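Local atomic coordinates of probable sugar ABC transporter, sugar-binding protein (Streptococcus pneumoniae, PDB entry 2W7Y), a protein that binds the blood group A trisaccharide and probably delivers such glycans to an ABC transporter for sugar uptake. Residues Q187-I192 with S274-N279. Numbering follows the deposited sequence.
With A2G (2-acetamido-2-deoxy-alpha-D-galactopyranose), chain C.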
loop_
_atom_site.group_PDB
_atom_site.type_symbol
_atom_site.label_atom_id
_atom_site.label_comp_id
_atom_site.label_asym_id
_atom_site.label_seq_id
_atom_site.Cartn_x
_atom_site.Cartn_y
_atom_site.Cartn_z
ATOM N N GLN A 187 -11.787 -21.074 -8.097
ATOM C CA GLN A 187 -12.834 -21.580 -8.994
ATOM C C GLN A 187 -13.439 -20.460 -9.842
ATOM O O GLN A 187 -13.793 -20.674 -11.001
ATOM C CB GLN A 187 -13.918 -22.333 -8.211
ATOM C CG GLN A 187 -13.439 -23.679 -7.664
ATOM C CD GLN A 187 -14.290 -24.237 -6.533
ATOM O OE1 GLN A 187 -13.791 -24.976 -5.680
ATOM N NE2 GLN A 187 -15.575 -23.902 -6.526
ATOM N N ALA A 188 -13.535 -19.265 -9.259
ATOM C CA ALA A 188 -13.982 -18.071 -9.977
ATOM C C ALA A 188 -12.958 -17.674 -11.036
ATOM O O ALA A 188 -13.315 -17.322 -12.162
ATOM C CB ALA A 188 -14.221 -16.924 -9.004
HETATM N N MSE A 189 -11.684 -17.748 -10.658
HETATM C CA MSE A 189 -10.571 -17.464 -11.559
HETATM C C MSE A 189 -10.480 -18.452 -12.717
HETATM O O MSE A 189 -10.232 -18.052 -13.852
HETATM C CB MSE A 189 -9.256 -17.431 -10.778
HETATM C CG MSE A 189 -8.562 -16.074 -10.730
HETATM SE SE MSE A 189 -9.655 -14.506 -10.314
HETATM C CE MSE A 189 -10.233 -13.963 -12.083
ATOM N N ALA A 190 -10.684 -19.733 -12.421
ATOM C CA ALA A 190 -10.716 -20.784 -13.440
ATOM C C ALA A 190 -11.839 -20.558 -14.465
ATOM O O ALA A 190 -11.616 -20.685 -15.669
ATOM C CB ALA A 190 -10.840 -22.156 -12.789
ATOM N N SER A 191 -13.029 -20.206 -13.978
ATOM C CA SER A 191 -14.185 -19.888 -14.828
ATOM C C SER A 191 -13.919 -18.749 -15.807
ATOM O O SER A 191 -14.343 -18.806 -16.962
ATOM C CB SER A 191 -15.397 -19.524 -13.968
ATOM O OG SER A 191 -15.737 -20.580 -13.092
ATOM N N ILE A 192 -13.227 -17.718 -15.327
ATOM C CA ILE A 192 -12.938 -16.516 -16.109
ATOM C C ILE A 192 -11.905 -16.797 -17.199
ATOM O O ILE A 192 -11.981 -16.233 -18.295
ATOM C CB ILE A 192 -12.495 -15.347 -15.184
ATOM C CG1 ILE A 192 -13.711 -14.803 -14.424
ATOM C CG2 ILE A 192 -11.832 -14.225 -15.987
ATOM C CD1 ILE A 192 -13.387 -14.085 -13.158
ATOM N N SER A 274 -8.555 -7.520 -18.037
ATOM C CA SER A 274 -8.416 -8.409 -16.882
ATOM C C SER A 274 -9.667 -8.372 -16.001
ATOM O O SER A 274 -10.462 -7.432 -16.083
ATOM C CB SER A 274 -7.153 -8.083 -16.073
ATOM O OG SER A 274 -7.121 -6.726 -15.661
ATOM N N ALA A 275 -9.842 -9.405 -15.177
ATOM C CA ALA A 275 -11.056 -9.563 -14.373
ATOM C C ALA A 275 -10.932 -8.954 -12.981
ATOM O O ALA A 275 -11.883 -8.372 -12.471
ATOM C CB ALA A 275 -11.443 -11.033 -14.275
ATOM N N VAL A 276 -9.758 -9.099 -12.376
ATOM C CA VAL A 276 -9.509 -8.574 -11.036
ATOM C C VAL A 276 -8.186 -7.794 -10.951
ATOM O O VAL A 276 -7.234 -8.067 -11.686
ATOM C CB VAL A 276 -9.648 -9.686 -9.937
ATOM C CG1 VAL A 276 -8.962 -10.946 -10.360
ATOM C CG2 VAL A 276 -9.133 -9.211 -8.573
ATOM N N PHE A 277 -8.164 -6.806 -10.060
ATOM C CA PHE A 277 -7.040 -5.892 -9.904
ATOM C C PHE A 277 -6.787 -5.673 -8.425
ATOM O O PHE A 277 -7.601 -5.068 -7.732
ATOM C CB PHE A 277 -7.357 -4.565 -10.609
ATOM C CG PHE A 277 -6.241 -3.556 -10.577
ATOM C CD1 PHE A 277 -4.932 -3.917 -10.886
ATOM C CD2 PHE A 277 -6.512 -2.227 -10.277
ATOM C CE1 PHE A 277 -3.909 -2.974 -10.869
ATOM C CE2 PHE A 277 -5.498 -1.274 -10.262
ATOM C CZ PHE A 277 -4.192 -1.649 -10.556
ATOM N N PHE A 278 -5.660 -6.183 -7.942
ATOM C CA PHE A 278 -5.302 -6.048 -6.536
ATOM C C PHE A 278 -4.593 -4.717 -6.282
ATOM O O PHE A 278 -3.368 -4.617 -6.396
ATOM C CB PHE A 278 -4.443 -7.237 -6.067
ATOM C CG PHE A 278 -5.016 -8.585 -6.429
ATOM C CD1 PHE A 278 -6.177 -9.050 -5.821
ATOM C CD2 PHE A 278 -4.393 -9.387 -7.377
ATOM C CE1 PHE A 278 -6.717 -10.292 -6.154
ATOM C CE2 PHE A 278 -4.922 -10.630 -7.714
ATOM C CZ PHE A 278 -6.091 -11.084 -7.108
ATOM N N ASN A 279 -5.385 -3.692 -5.970
ATOM C CA ASN A 279 -4.859 -2.379 -5.598
ATOM C C ASN A 279 -5.755 -1.707 -4.556
ATOM O O ASN A 279 -6.893 -2.128 -4.348
ATOM C CB ASN A 279 -4.671 -1.486 -6.830
ATOM C CG ASN A 279 -3.632 -0.392 -6.612
ATOM O OD1 ASN A 279 -2.902 -0.403 -5.618
ATOM N ND2 ASN A 279 -3.564 0.559 -7.541
HETATM O O5 A2G C . 0.204 1.585 -4.839
HETATM C C1 A2G C . 1.092 1.832 -3.717
HETATM C C2 A2G C . 2.262 0.868 -3.828
HETATM N N2 A2G C . 3.229 1.080 -2.751
HETATM C C3 A2G C . 2.989 1.098 -5.160
HETATM O O3 A2G C . 4.149 0.266 -5.240
HETATM C C4 A2G C . 2.041 0.858 -6.336
HETATM O O4 A2G C . 1.632 -0.515 -6.370
HETATM C C5 A2G C . 0.815 1.766 -6.172
HETATM C C6 A2G C . -0.223 1.525 -7.265
HETATM O O6 A2G C . -1.379 2.313 -6.974
HETATM C C7 A2G C . 3.637 0.089 -1.966
HETATM O O7 A2G C . 3.235 -1.072 -2.037
HETATM C C8 A2G C . 4.666 0.505 -0.919
#
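Met189, a selenomethionine, and Ile192 reach from one turn of helix 182-193 to Ala275 and Val276, and their meeting illustrates how a helix packs on the corner and start of a short strand, 276-277, in the same segment that ends at the glycan-binding Asn279. The selenium of Met189 lies 3.6 Å from CG1 of Val276, the two side chains passing at a slant. Bends at chi2 (46°) and chi3 (-90°) turn the end of the Met189 chain toward 274-279, with CE 3.9 Å from CB of Ala275. Two methyls of Ile192 meet Ala275 CB: the branch methyl CG2, set anti to the backbone N, at 3.6 Å from CB, and the terminal CD1 at 3.8 Å from it. Ala275 CB is thus held by a branch of isoleucine, its terminal methyl and the tip of Met189.

Around this buried cluster, Ile167 of helix 165-171 touches both Ile192 and Ala275, and Phe201 touches both Met189 and Val276. Backbone hydrogen bonds to Asn164, Tyr199 and Ala200 hold Ala275 at the corner where the chain turns into strand 276-277. On the helix, Ser191 OG donates to Gln187 O at 2.9 Å, and the N-H of Ser191 reaches the same oxygen from the opposite face of its carbonyl plane.

Farther along, an inverse gamma turn centred on Phe278 leads to Asn279, whose ND2 gives O6 of the N-acetylgalactosamine a 2.9 Å hydrogen bond at 163°; Glu205, Arg209 and Trp282 also bind this sugar. The chemistry therefore divides along one short segment: apolar, directionless contacts pack Ala275 and Val276 against the helix, and a directional hydrogen bond from the amide of Asn279 meets the sugar's O6.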